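Local coordinates for protein transcription factor TAU subunit SFC1 (Schizosaccharomyces pombe, PDB 4BJI) that binds DNA as part of the tauA module of TFIIIC, which recognises boxA promoter sites of tRNA genes for RNA polymerase III transcription, at residues Y107-F112 / N137-V142; R51-R56 / G85-T90; T125-G130 / D144-T149. All coordinates share one frame; numbering follows the deposited sequence.

Overall arrangement
After strand 14-15 and helix 35-50 the chain makes the short strand 53-55, and interaction 2 closes when the turn-rich segment 85-90 returns to it just before strand 90-93. Interaction 1 opens only afterwards: strand 109-111 pairs with strand 139-141, closing a long loop. Interaction 3 crosses it, since segment 125-130 lies inside that loop while its partner 144-149 follows strand 139-141. The two-stranded sheet of interaction 1 thus stands between the others, tied to segment 85-90 by a probable bond from Ala109 to Pro86 and to Arg51 by Gln141. Arg51 also reaches Asp144, joining interactions 2 and 3, whose centres lie about 16 Å apart.

Interaction 1. Residues Y107-F112 / N137-V142; sequences YQALFF and NRVYQV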
loop_
_atom_site.group_PDB
_atom_site.type_symbol
_atom_site.label_atom_id
_atom_site.label_comp_id
_atom_site.label_asym_id
_atom_site.label_seq_id
_atom_site.Cartn_x
_atom_site.Cartn_y
_atom_site.Cartn_z
ATOM N N TYR A 107 -6.567 2.693 -1.295
ATOM C CA TYR A 107 -5.217 2.365 -1.717
ATOM C C TYR A 107 -4.168 2.830 -0.716
ATOM O O TYR A 107 -2.972 2.614 -0.928
ATOM C CB TYR A 107 -4.902 2.966 -3.095
ATOM C CG TYR A 107 -5.926 2.607 -4.134
ATOM C CD1 TYR A 107 -6.336 1.300 -4.279
ATOM C CD2 TYR A 107 -6.529 3.589 -4.893
ATOM C CE1 TYR A 107 -7.316 0.963 -5.217
ATOM C CE2 TYR A 107 -7.490 3.272 -5.822
ATOM C CZ TYR A 107 -7.872 1.976 -5.956
ATOM O OH TYR A 107 -8.854 1.709 -6.918
ATOM N N GLN A 108 -4.594 3.454 0.383
ATOM C CA GLN A 108 -3.638 3.889 1.404
ATOM C C GLN A 108 -2.841 2.714 1.943
ATOM O O GLN A 108 -3.350 1.588 2.022
ATOM C CB GLN A 108 -4.334 4.610 2.557
ATOM C CG GLN A 108 -4.867 5.951 2.127
ATOM C CD GLN A 108 -5.458 6.819 3.210
ATOM O OE1 GLN A 108 -6.409 7.571 2.921
ATOM N NE2 GLN A 108 -4.933 6.760 4.423
ATOM N N ALA A 109 -1.581 2.987 2.284
ATOM C CA ALA A 109 -0.627 2.023 2.806
ATOM C C ALA A 109 -0.345 2.238 4.265
ATOM O O ALA A 109 -0.175 3.377 4.712
ATOM C CB ALA A 109 0.684 2.154 2.028
ATOM N N LEU A 110 -0.366 1.138 5.022
ATOM C CA LEU A 110 0.020 1.170 6.432
ATOM C C LEU A 110 1.299 0.372 6.595
ATOM O O LEU A 110 1.351 -0.802 6.199
ATOM C CB LEU A 110 -1.087 0.624 7.321
ATOM C CG LEU A 110 -2.368 1.455 7.376
ATOM C CD1 LEU A 110 -3.371 0.875 6.470
ATOM C CD2 LEU A 110 -2.871 1.455 8.782
ATOM N N PHE A 111 2.336 1.023 7.126
ATOM C CA PHE A 111 3.651 0.425 7.320
ATOM C C PHE A 111 3.794 0.059 8.788
ATOM O O PHE A 111 3.365 0.822 9.687
ATOM C CB PHE A 111 4.783 1.410 6.948
ATOM C CG PHE A 111 6.150 0.988 7.433
ATOM C CD1 PHE A 111 6.845 -0.030 6.808
ATOM C CD2 PHE A 111 6.737 1.633 8.503
ATOM C CE1 PHE A 111 8.110 -0.403 7.252
ATOM C CE2 PHE A 111 7.993 1.267 8.955
ATOM C CZ PHE A 111 8.674 0.246 8.331
ATOM N N PHE A 112 4.408 -1.088 9.041
ATOM C CA PHE A 112 4.616 -1.555 10.395
ATOM C C PHE A 112 6.082 -1.815 10.629
ATOM O O PHE A 112 6.729 -2.500 9.842
ATOM C CB PHE A 112 3.786 -2.806 10.653
ATOM C CG PHE A 112 2.327 -2.556 10.514
ATOM C CD1 PHE A 112 1.705 -2.660 9.286
ATOM C CD2 PHE A 112 1.598 -2.116 11.596
ATOM C CE1 PHE A 112 0.370 -2.345 9.154
ATOM C CE2 PHE A 112 0.257 -1.801 11.460
ATOM C CZ PHE A 112 -0.337 -1.935 10.253
ATOM N N ASN A 137 5.605 -9.432 4.776
ATOM C CA ASN A 137 5.271 -8.101 4.311
ATOM C C ASN A 137 5.099 -7.145 5.473
ATOM O O ASN A 137 4.556 -7.526 6.517
ATOM C CB ASN A 137 3.955 -8.197 3.550
ATOM C CG ASN A 137 3.618 -6.945 2.826
ATOM O OD1 ASN A 137 4.516 -6.234 2.324
ATOM N ND2 ASN A 137 2.323 -6.637 2.774
ATOM N N ARG A 138 5.545 -5.900 5.293
ATOM C CA ARG A 138 5.355 -4.919 6.359
ATOM C C ARG A 138 4.596 -3.688 5.907
ATOM O O ARG A 138 4.407 -2.779 6.693
ATOM C CB ARG A 138 6.688 -4.498 6.973
ATOM C CG ARG A 138 7.405 -5.652 7.719
ATOM C CD ARG A 138 6.704 -6.012 9.056
ATOM N NE ARG A 138 7.412 -7.083 9.769
ATOM C CZ ARG A 138 7.161 -8.380 9.614
ATOM N NH1 ARG A 138 6.210 -8.781 8.775
ATOM N NH2 ARG A 138 7.866 -9.279 10.289
ATOM N N VAL A 139 4.177 -3.644 4.646
ATOM C CA VAL A 139 3.368 -2.526 4.150
ATOM C C VAL A 139 2.113 -3.107 3.506
ATOM O O VAL A 139 2.210 -3.890 2.575
ATOM C CB VAL A 139 4.092 -1.640 3.115
ATOM C CG1 VAL A 139 3.213 -0.477 2.708
ATOM C CG2 VAL A 139 5.413 -1.139 3.663
ATOM N N TYR A 140 0.946 -2.769 4.054
ATOM C CA TYR A 140 -0.336 -3.304 3.587
ATOM C C TYR A 140 -1.195 -2.179 3.069
ATOM O O TYR A 140 -1.369 -1.161 3.744
ATOM C CB TYR A 140 -1.071 -4.021 4.716
ATOM C CG TYR A 140 -0.365 -5.273 5.165
ATOM C CD1 TYR A 140 0.584 -5.228 6.167
ATOM C CD2 TYR A 140 -0.640 -6.479 4.576
ATOM C CE1 TYR A 140 1.240 -6.371 6.576
ATOM C CE2 TYR A 140 0.010 -7.626 4.985
ATOM C CZ TYR A 140 0.931 -7.557 5.983
ATOM O OH TYR A 140 1.586 -8.744 6.377
ATOM N N GLN A 141 -1.796 -2.397 1.917
ATOM C CA GLN A 141 -2.774 -1.459 1.396
ATOM C C GLN A 141 -4.185 -1.807 1.869
ATOM O O GLN A 141 -4.527 -2.980 2.020
ATOM C CB GLN A 141 -2.745 -1.408 -0.110
ATOM C CG GLN A 141 -1.493 -0.689 -0.628
ATOM C CD GLN A 141 -1.524 -0.597 -2.130
ATOM O OE1 GLN A 141 -1.018 -1.502 -2.812
ATOM N NE2 GLN A 141 -2.122 0.433 -2.668
ATOM N N VAL A 142 -5.007 -0.786 2.087
ATOM C CA VAL A 142 -6.345 -1.004 2.631
ATOM C C VAL A 142 -7.181 -2.012 1.844
ATOM O O VAL A 142 -7.840 -2.875 2.435
ATOM C CB VAL A 142 -7.066 0.337 2.738
ATOM C CG1 VAL A 142 -8.585 0.146 2.969
ATOM C CG2 VAL A 142 -6.406 1.197 3.837
#
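Gln141 NE2 donates to two carbonyls, Tyr107 O across the contact and Val53 O. The bond to Tyr107 O is 2.9 Å long and almost straight at 170°, and this acceptor lies close to the amide plane. At the other end of the amide, OE1 accepts from Thr55 N and Arg51 NH2, so the rotation of the group is fixed. With CG beside the backbone N (chi1 -72°) and the chain extended beyond it, the amide reaches past the pairing of the main chains to the carbonyl of Tyr107.

The backbones run antiparallel, forming the two-stranded sheet of 109-111 and 139-141. Leu110 and Tyr140 are its hydrogen-bonded pair: Leu110 N meets Tyr140 O at 2.8 Å, and Tyr140 N returns a bond to Leu110 O. Flanking them are the non-hydrogen-bonded pairs Ala109 with Gln141 and Phe111 with Val139. Val142 N to Gln108 O and Phe112 N to Arg138 O continue the pattern at the ends.

Val139 spreads its two methyls over different neighbours. CG1 packs on Ala109 CB at 3.7 Å, and CG2 comes in at the edge of the Phe111 ring, 3.6 Å from CD1. This contact uses the position of Phe111 CG anti to its own backbone N (chi1 166°). Arg88 adds a cation-pi contact to the same ring.

On the face that carries Leu110 and Tyr140, the side chain of Phe112, just past the strand, crosses Tyr140 at about a right angle, with Phe112 CE1 4.2 Å from Tyr140 CD1. Asn137 ND2 lies 3.3 Å above the Tyr140 ring plane, towards its rim, while bonding to Val139 O. Leu110 CD1 rests on Val142 CG2 at 4.0 Å, and helix 172-189 packs against Leu110 and Phe112.

Interaction 2. Residues R51-R56 / G85-T90; sequences RPVWTR and GPFRDT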
loop_
_atom_site.group_PDB
_atom_site.type_symbol
_atom_site.label_atom_id
_atom_site.label_comp_id
_atom_site.label_asym_id
_atom_site.label_seq_id
_atom_site.Cartn_x
_atom_site.Cartn_y
_atom_site.Cartn_z
ATOM N N ARG A 51 -5.968 -0.641 -10.893
ATOM C CA ARG A 51 -5.670 -0.112 -9.570
ATOM C C ARG A 51 -4.543 0.900 -9.758
ATOM O O ARG A 51 -3.464 0.531 -10.190
ATOM C CB ARG A 51 -5.236 -1.272 -8.672
ATOM C CG ARG A 51 -4.760 -0.934 -7.333
ATOM C CD ARG A 51 -4.715 -2.283 -6.589
ATOM N NE ARG A 51 -3.790 -2.285 -5.504
ATOM C CZ ARG A 51 -3.717 -3.317 -4.645
ATOM N NH1 ARG A 51 -4.532 -4.345 -4.788
ATOM N NH2 ARG A 51 -2.860 -3.294 -3.688
ATOM N N PRO A 52 -4.793 2.187 -9.484
ATOM C CA PRO A 52 -3.783 3.185 -9.847
ATOM C C PRO A 52 -2.607 3.297 -8.892
ATOM O O PRO A 52 -1.641 3.990 -9.191
ATOM C CB PRO A 52 -4.544 4.503 -9.819
ATOM C CG PRO A 52 -5.694 4.233 -8.862
ATOM C CD PRO A 52 -6.078 2.799 -9.088
ATOM N N VAL A 53 -2.695 2.649 -7.738
ATOM C CA VAL A 53 -1.713 2.772 -6.660
ATOM C C VAL A 53 -1.398 1.382 -6.127
ATOM O O VAL A 53 -2.320 0.668 -5.672
ATOM C CB VAL A 53 -2.311 3.636 -5.498
ATOM C CG1 VAL A 53 -1.379 3.701 -4.319
ATOM C CG2 VAL A 53 -2.668 5.063 -5.984
ATOM N N TRP A 54 -0.124 0.997 -6.128
ATOM C CA TRP A 54 0.297 -0.351 -5.761
ATOM C C TRP A 54 1.586 -0.361 -4.953
ATOM O O TRP A 54 2.558 0.328 -5.320
ATOM C CB TRP A 54 0.662 -1.142 -7.014
ATOM C CG TRP A 54 -0.433 -1.600 -7.929
ATOM C CD1 TRP A 54 -0.944 -0.930 -9.006
ATOM C CD2 TRP A 54 -1.066 -2.880 -7.914
ATOM N NE1 TRP A 54 -1.880 -1.728 -9.661
ATOM C CE2 TRP A 54 -1.961 -2.926 -8.999
ATOM C CE3 TRP A 54 -0.958 -3.990 -7.085
ATOM C CZ2 TRP A 54 -2.754 -4.047 -9.267
ATOM C CZ3 TRP A 54 -1.756 -5.091 -7.348
ATOM C CH2 TRP A 54 -2.636 -5.107 -8.430
ATOM N N THR A 55 1.702 -1.226 -3.957
ATOM C CA THR A 55 3.029 -1.552 -3.443
ATOM C C THR A 55 3.766 -2.481 -4.427
ATOM O O THR A 55 3.143 -3.194 -5.247
ATOM C CB THR A 55 2.993 -2.268 -2.116
ATOM O OG1 THR A 55 2.249 -3.478 -2.299
ATOM C CG2 THR A 55 2.350 -1.375 -1.045
ATOM N N ARG A 56 5.102 -2.483 -4.342
ATOM C CA ARG A 56 5.908 -3.481 -5.036
ATOM C C ARG A 56 5.456 -4.910 -4.731
ATOM O O ARG A 56 5.281 -5.732 -5.647
ATOM C CB ARG A 56 7.387 -3.310 -4.649
ATOM C CG ARG A 56 8.269 -4.481 -5.078
ATOM C CD ARG A 56 9.703 -4.294 -4.537
ATOM N NE ARG A 56 10.501 -5.501 -4.739
ATOM C CZ ARG A 56 11.044 -5.788 -5.902
ATOM N NH1 ARG A 56 10.883 -4.942 -6.907
ATOM N NH2 ARG A 56 11.748 -6.910 -6.055
ATOM N N GLY A 85 4.095 9.563 4.003
ATOM C CA GLY A 85 2.687 9.898 3.990
ATOM C C GLY A 85 1.790 8.667 3.867
ATOM O O GLY A 85 2.273 7.511 3.930
ATOM N N PRO A 86 0.496 8.889 3.678
ATOM C CA PRO A 86 -0.487 7.800 3.693
ATOM C C PRO A 86 -0.375 6.867 2.504
ATOM O O PRO A 86 -1.006 5.787 2.546
ATOM C CB PRO A 86 -1.842 8.526 3.715
ATOM C CG PRO A 86 -1.565 9.871 3.134
ATOM C CD PRO A 86 -0.135 10.210 3.553
ATOM N N PHE A 87 0.364 7.264 1.459
ATOM C CA PHE A 87 0.637 6.413 0.308
ATOM C C PHE A 87 2.101 5.970 0.242
ATOM O O PHE A 87 2.574 5.505 -0.791
ATOM C CB PHE A 87 0.168 7.061 -0.997
ATOM C CG PHE A 87 -1.283 7.462 -0.942
ATOM C CD1 PHE A 87 -2.291 6.527 -1.185
ATOM C CD2 PHE A 87 -1.652 8.747 -0.611
ATOM C CE1 PHE A 87 -3.630 6.876 -1.051
ATOM C CE2 PHE A 87 -3.015 9.079 -0.499
ATOM C CZ PHE A 87 -3.981 8.135 -0.719
ATOM N N ARG A 88 2.823 6.080 1.366
ATOM C CA ARG A 88 4.236 5.671 1.429
ATOM C C ARG A 88 4.435 4.284 0.842
ATOM O O ARG A 88 3.693 3.362 1.132
ATOM C CB ARG A 88 4.716 5.714 2.876
ATOM C CG ARG A 88 6.124 5.268 3.102
ATOM C CD ARG A 88 6.367 5.012 4.597
ATOM N NE ARG A 88 7.747 4.622 4.862
ATOM C CZ ARG A 88 8.206 4.440 6.085
ATOM N NH1 ARG A 88 7.386 4.633 7.103
ATOM N NH2 ARG A 88 9.468 4.084 6.289
ATOM N N ASP A 89 5.479 4.169 0.065
ATOM C CA ASP A 89 5.926 2.882 -0.490
ATOM C C ASP A 89 4.936 2.319 -1.518
ATOM O O ASP A 89 4.937 1.099 -1.813
ATOM C CB ASP A 89 6.204 1.863 0.628
ATOM C CG ASP A 89 7.377 2.264 1.477
ATOM O OD1 ASP A 89 8.367 2.748 0.914
ATOM O OD2 ASP A 89 7.256 2.169 2.714
ATOM N N THR A 90 4.116 3.195 -2.117
ATOM C CA THR A 90 3.313 2.834 -3.263
ATOM C C THR A 90 3.762 3.552 -4.510
ATOM O O THR A 90 4.206 4.718 -4.455
ATOM C CB THR A 90 1.789 3.077 -3.091
ATOM O OG1 THR A 90 1.477 4.484 -3.078
ATOM C CG2 THR A 90 1.281 2.416 -1.822
HETATM O O HOH W 1 6.591 -0.936 -2.298
#
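Van der Waals contact centres on Val53 and Thr90. Val53 CG1 is pushed against the threonine side chain, 3.5 Å from Thr90 CB and 3.2 Å from Thr90 OG1; the two carbons are closer than such atoms normally sit. The same methyl reaches Phe87 CD1 at 4.3 Å, while Thr55 CG2 lies 4.0 Å from Thr90 CG2.

Polar links across the contact are indirect or weak. A water accepts from Arg56 N at 3.0 Å and donates to Asp89 O at 2.7 Å. Thr90 CA also makes a CA-H...O contact with Trp54 O.

Turns shape segment 85-90, which leads into strand 90-93, the neighbour of outermost strand 53-55 in the mixed four-stranded sheet. A type I turn from Gly85 to Arg88 runs into a type II turn from Phe87 to Thr90. Phe87 O takes two bonds, from Thr90 N and from Thr90 OG1, the latter 2.7 Å long and on a lone pair. Thr55 OG1 caps helix 56-60 through Ala58 N.

Because its hydrogen is given to Phe87 O, the Thr90 hydroxyl can lie against a methyl; no direct hydrogen bond is clear between the segments, and water links them instead.

Interaction 3. Residues T125-G130 / D144-T149; sequences THVFDG and DIVDPT
Phe128 is bonded to segment 144-149 through both its backbone N and its carbonyl. Phe128 N donates to Asp144 O over 3.0 Å, and Phe128 O accepts from Val146 N at 2.9 Å and from Asp147 N at 3.1 Å. The Asp147 bond falls on a lone pair in the carbonyl plane; the Val146 donor is tilted from it.

Beside these bonds, Val127 CG1 packs on Val146 CG2 at 3.6 Å, and Asp129 CB touches that same methyl. His126 CD2 comes within 3.4 Å of Asp144 OD2, the imidazole and carboxylate planes standing 89° apart. Asp147 CG points away from its backbone N (chi1 -178°), which carries the carboxylate alongside the Phe128 ring, nearly coplanar at 15°, with OD2 at the ring edge. That oxygen also sits 3.3 Å from Gly130 CA.

The two segments run nearly parallel as irregular loops joined by a single backbone bridge, Phe128 with Ile145, alongside the sheet of 109-111 and 139-141. Phe128 meets Tyr140 of that sheet edge-to-face and packs against Met182 and Leu186 of helix 172-189.

Farther out, a water donates to both His126 O and Asp144 OD2, and Asn61 bonds to His126 ND1. Arg51 forms a salt bridge with Asp144 OD2, which would probably favour the charged carboxylate. Asp147 OD1 takes two bonds from Thr149, one closing an Asx turn through Thr149 N, and Lys185 pairs with OD2.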
loop_
_atom_site.group_PDB
_atom_site.type_symbol
_atom_site.label_atom_id
_atom_site.label_comp_id
_atom_site.label_asym_id
_atom_site.label_seq_id
_atom_site.Cartn_x
_atom_site.Cartn_y
_atom_site.Cartn_z
ATOM N N THR A 125 2.621 -12.922 0.961
ATOM C CA THR A 125 1.378 -12.308 0.553
ATOM C C THR A 125 1.306 -10.803 0.932
ATOM O O THR A 125 1.805 -10.311 1.976
ATOM C CB THR A 125 0.155 -13.047 1.136
ATOM O OG1 THR A 125 -1.030 -12.514 0.560
ATOM C CG2 THR A 125 0.065 -12.900 2.655
ATOM N N HIS A 126 0.631 -10.077 0.064
ATOM C CA HIS A 126 0.279 -8.673 0.297
ATOM C C HIS A 126 -1.064 -8.532 1.049
ATOM O O HIS A 126 -1.449 -7.445 1.443
ATOM C CB HIS A 126 0.176 -7.970 -1.051
ATOM C CG HIS A 126 -0.832 -8.592 -1.966
ATOM N ND1 HIS A 126 -0.677 -9.862 -2.490
ATOM C CD2 HIS A 126 -2.020 -8.141 -2.424
ATOM C CE1 HIS A 126 -1.736 -10.164 -3.222
ATOM N NE2 HIS A 126 -2.554 -9.126 -3.216
ATOM N N VAL A 127 -1.758 -9.649 1.252
ATOM C CA VAL A 127 -3.083 -9.644 1.884
ATOM C C VAL A 127 -2.928 -9.700 3.386
ATOM O O VAL A 127 -2.091 -10.445 3.907
ATOM C CB VAL A 127 -3.878 -10.874 1.384
ATOM C CG1 VAL A 127 -5.201 -11.017 2.087
ATOM C CG2 VAL A 127 -4.095 -10.799 -0.105
ATOM N N PHE A 128 -3.764 -8.934 4.087
ATOM C CA PHE A 128 -3.833 -8.975 5.539
ATOM C C PHE A 128 -5.104 -9.702 5.930
ATOM O O PHE A 128 -6.200 -9.132 5.802
ATOM C CB PHE A 128 -3.836 -7.566 6.157
ATOM C CG PHE A 128 -3.605 -7.576 7.653
ATOM C CD1 PHE A 128 -4.620 -7.891 8.545
ATOM C CD2 PHE A 128 -2.338 -7.285 8.159
ATOM C CE1 PHE A 128 -4.364 -7.937 9.874
ATOM C CE2 PHE A 128 -2.101 -7.310 9.499
ATOM C CZ PHE A 128 -3.128 -7.628 10.347
ATOM N N ASP A 129 -4.960 -10.950 6.378
ATOM C CA ASP A 129 -6.140 -11.769 6.759
ATOM C C ASP A 129 -6.278 -11.963 8.265
ATOM O O ASP A 129 -7.290 -12.497 8.740
ATOM C CB ASP A 129 -6.197 -13.103 6.008
ATOM C CG ASP A 129 -5.092 -14.050 6.400
ATOM O OD1 ASP A 129 -4.263 -13.708 7.272
ATOM O OD2 ASP A 129 -5.042 -15.145 5.745
ATOM N N GLY A 130 -5.283 -11.537 9.026
ATOM C CA GLY A 130 -5.328 -11.699 10.472
ATOM C C GLY A 130 -5.005 -13.061 10.985
ATOM O O GLY A 130 -5.106 -13.288 12.203
ATOM N N ASP A 144 -6.363 -4.519 0.363
ATOM C CA ASP A 144 -5.856 -5.875 0.530
ATOM C C ASP A 144 -6.078 -6.386 1.966
ATOM O O ASP A 144 -5.619 -7.490 2.286
ATOM C CB ASP A 144 -4.384 -5.939 0.172
ATOM C CG ASP A 144 -4.099 -5.521 -1.259
ATOM O OD1 ASP A 144 -4.955 -5.764 -2.127
ATOM O OD2 ASP A 144 -3.002 -4.976 -1.483
ATOM N N ILE A 145 -6.806 -5.629 2.783
ATOM C CA ILE A 145 -7.141 -6.066 4.138
ATOM C C ILE A 145 -8.463 -6.827 4.070
ATOM O O ILE A 145 -9.547 -6.236 3.884
ATOM C CB ILE A 145 -7.250 -4.881 5.103
ATOM C CG1 ILE A 145 -5.942 -4.129 5.166
ATOM C CG2 ILE A 145 -7.685 -5.413 6.487
ATOM C CD1 ILE A 145 -6.063 -2.879 5.969
ATOM N N VAL A 146 -8.387 -8.148 4.197
ATOM C CA VAL A 146 -9.598 -8.966 4.111
ATOM C C VAL A 146 -10.079 -9.423 5.489
ATOM O O VAL A 146 -11.211 -9.935 5.652
ATOM C CB VAL A 146 -9.416 -10.221 3.209
ATOM C CG1 VAL A 146 -9.046 -9.781 1.783
ATOM C CG2 VAL A 146 -8.400 -11.201 3.778
ATOM N N ASP A 147 -9.243 -9.260 6.509
ATOM C CA ASP A 147 -9.596 -9.640 7.885
ATOM C C ASP A 147 -10.979 -9.082 8.213
ATOM O O ASP A 147 -11.166 -7.862 8.150
ATOM C CB ASP A 147 -8.561 -9.061 8.832
ATOM C CG ASP A 147 -8.775 -9.427 10.287
ATOM O OD1 ASP A 147 -9.942 -9.570 10.694
ATOM O OD2 ASP A 147 -7.784 -9.534 11.021
ATOM N N PRO A 148 -11.970 -9.940 8.510
ATOM C CA PRO A 148 -13.354 -9.489 8.637
ATOM C C PRO A 148 -13.638 -8.695 9.903
ATOM O O PRO A 148 -14.747 -8.113 10.016
ATOM C CB PRO A 148 -14.156 -10.819 8.556
ATOM C CG PRO A 148 -13.235 -11.837 9.045
ATOM C CD PRO A 148 -11.863 -11.412 8.550
ATOM N N THR A 149 -12.702 -8.668 10.836
ATOM C CA THR A 149 -12.843 -7.841 12.021
ATOM C C THR A 149 -12.255 -6.450 11.804
ATOM O O THR A 149 -12.615 -5.510 12.501
ATOM C CB THR A 149 -12.186 -8.493 13.249
ATOM O OG1 THR A 149 -10.750 -8.509 13.112
ATOM C CG2 THR A 149 -12.702 -9.865 13.423
HETATM O O HOH W 2 -1.253 -4.902 0.484
#